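Local coordinates for hypothetical protein CNAG_02591 (Cryptococcus neoformans, PDB 4P5N), which may play a role in primary metabolism and is a hypervirulence-associated protein of the Tudor-domain sequence family, at residues K45-N49 with P50-L54. Residues are numbered along the deposited sequence; the frame is centred on the assembly and turned at random. Where two conformers were deposited one is given.
Sequences KGVKN and PPKVL. With SO4 (sulfate ion), chain H; SO4 (sulfate ion), chain O.
Lys52 reaches back along the chain and gives its ammonium group to two successive carbonyls. Lys52 NZ lies 2.9 Å from Lys48 O, approaching 21° out of the carbonyl plane. Lys52 NZ is also 2.9 Å from Asn49 O, but above the carbonyl plane rather than on a lone pair. Bends at chi2 (-68°) and chi4 curl the chain so that NZ faces both oxygens from one side. Asn66 OD1 takes a further bond from the same nitrogen.

A sulfate, probably from the crystallisation liquor, joins Lys52 NZ to Asn49. Its O4 is 3.0 Å from Lys52 NZ and receives a nearly straight bond (169°) from Asn49 ND2. Lys48 runs nearly parallel to Lys52, set apart from it, and meets a second sulfate, with Lys48 NZ 2.6 Å from O3.

Val47 CG1 meets Leu54 CD2 at 4.1 Å, and both side chains also touch Ala64. Val47 also touches Ala42 of helix 39-44, and Leu54 touches Val36. Val47 CG2 packs more loosely on Lys52 CG.

The peptide between Pro50 and Pro51 is cis. After the Schellman motif at Gly46, this helix-to-strand connection folds the loop after helix 39-44 against strand 52-56 in the antiparallel sheet of this Tudor-family protein.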
loop_
_atom_site.group_PDB
_atom_site.type_symbol
_atom_site.label_atom_id
_atom_site.label_comp_id
_atom_site.label_asym_id
_atom_site.label_seq_id
_atom_site.Cartn_x
_atom_site.Cartn_y
_atom_site.Cartn_z
ATOM N N LYS A 45 7.944 6.019 1.598
ATOM C CA LYS A 45 7.241 5.301 0.538
ATOM C C LYS A 45 5.751 5.114 0.841
ATOM O O LYS A 45 5.038 4.461 0.077
ATOM C CB LYS A 45 7.909 3.947 0.276
ATOM C CG LYS A 45 9.397 4.037 -0.025
ATOM C CD LYS A 45 9.678 4.582 -1.416
ATOM C CE LYS A 45 11.132 5.016 -1.564
ATOM N NZ LYS A 45 12.106 3.917 -1.290
ATOM N N GLY A 46 5.289 5.684 1.954
ATOM C CA GLY A 46 3.875 5.654 2.316
ATOM C C GLY A 46 3.331 4.313 2.757
ATOM O O GLY A 46 2.137 4.071 2.646
ATOM N N VAL A 47 4.210 3.443 3.248
ATOM C CA VAL A 47 3.810 2.121 3.729
ATOM C C VAL A 47 4.115 2.003 5.215
ATOM O O VAL A 47 4.748 2.887 5.783
ATOM C CB VAL A 47 4.446 0.959 2.918
ATOM C CG1 VAL A 47 4.077 1.093 1.442
ATOM C CG2 VAL A 47 5.957 0.913 3.079
ATOM N N LYS A 48 3.663 0.915 5.827
ATOM C CA LYS A 48 3.801 0.716 7.270
ATOM C C LYS A 48 4.437 -0.625 7.552
ATOM O O LYS A 48 4.345 -1.556 6.730
ATOM C CB LYS A 48 2.433 0.749 7.949
ATOM C CG LYS A 48 1.693 2.070 7.843
ATOM C CD LYS A 48 0.275 1.965 8.381
ATOM C CE LYS A 48 0.236 2.146 9.889
ATOM N NZ LYS A 48 -1.120 2.582 10.303
ATOM N N ASN A 49 5.046 -0.724 8.730
ATOM C CA ASN A 49 5.518 -1.987 9.288
ATOM C C ASN A 49 6.521 -2.706 8.367
ATOM O O ASN A 49 6.230 -3.767 7.789
ATOM C CB ASN A 49 4.311 -2.881 9.592
ATOM C CG ASN A 49 4.705 -4.231 10.135
ATOM O OD1 ASN A 49 5.746 -4.376 10.803
ATOM N ND2 ASN A 49 3.880 -5.237 9.862
ATOM N N PRO A 50 7.729 -2.148 8.243
ATOM C CA PRO A 50 8.773 -2.868 7.511
ATOM C C PRO A 50 9.170 -4.157 8.238
ATOM O O PRO A 50 8.961 -4.289 9.455
ATOM C CB PRO A 50 9.929 -1.852 7.490
ATOM C CG PRO A 50 9.730 -1.041 8.752
ATOM C CD PRO A 50 8.228 -0.902 8.852
ATOM N N PRO A 51 9.712 -5.134 7.504
ATOM C CA PRO A 51 9.997 -5.060 6.066
ATOM C C PRO A 51 8.765 -5.183 5.168
ATOM O O PRO A 51 7.785 -5.875 5.507
ATOM C CB PRO A 51 10.952 -6.243 5.836
ATOM C CG PRO A 51 10.575 -7.247 6.895
ATOM C CD PRO A 51 10.187 -6.395 8.106
ATOM N N LYS A 52 8.812 -4.473 4.044
ATOM C CA LYS A 52 7.771 -4.579 3.021
ATOM C C LYS A 52 8.404 -4.767 1.658
ATOM O O LYS A 52 9.404 -4.123 1.341
ATOM C CB LYS A 52 6.901 -3.321 2.986
ATOM C CG LYS A 52 5.868 -3.258 4.089
ATOM C CD LYS A 52 4.790 -4.320 3.924
ATOM C CE LYS A 52 3.610 -4.000 4.822
ATOM N NZ LYS A 52 3.872 -4.347 6.250
ATOM N N VAL A 53 7.817 -5.661 0.871
ATOM C CA VAL A 53 8.207 -5.883 -0.512
ATOM C C VAL A 53 7.180 -5.121 -1.353
ATOM O O VAL A 53 5.985 -5.362 -1.251
ATOM C CB VAL A 53 8.203 -7.396 -0.850
ATOM C CG1 VAL A 53 8.556 -7.655 -2.314
ATOM C CG2 VAL A 53 9.207 -8.143 0.022
ATOM N N LEU A 54 7.660 -4.194 -2.179
ATOM C CA LEU A 54 6.784 -3.405 -3.041
ATOM C C LEU A 54 6.847 -3.979 -4.447
ATOM O O LEU A 54 7.935 -4.114 -5.009
ATOM C CB LEU A 54 7.202 -1.925 -3.073
ATOM C CG LEU A 54 7.437 -1.186 -1.745
ATOM C CD1 LEU A 54 7.477 0.327 -1.923
ATOM C CD2 LEU A 54 6.458 -1.566 -0.646
HETATM S S SO4 H . 0.879 -5.706 7.785
HETATM O O1 SO4 H . -0.570 -5.559 8.090
HETATM O O2 SO4 H . 1.098 -5.975 6.337
HETATM O O3 SO4 H . 1.477 -6.771 8.615
HETATM O O4 SO4 H . 1.512 -4.392 8.048
HETATM S S SO4 O . -2.558 5.457 10.812
HETATM O O1 SO4 O . -2.445 4.561 11.981
HETATM O O2 SO4 O . -3.892 5.272 10.210
HETATM O O3 SO4 O . -1.556 5.076 9.800
HETATM O O4 SO4 O . -2.368 6.875 11.195
#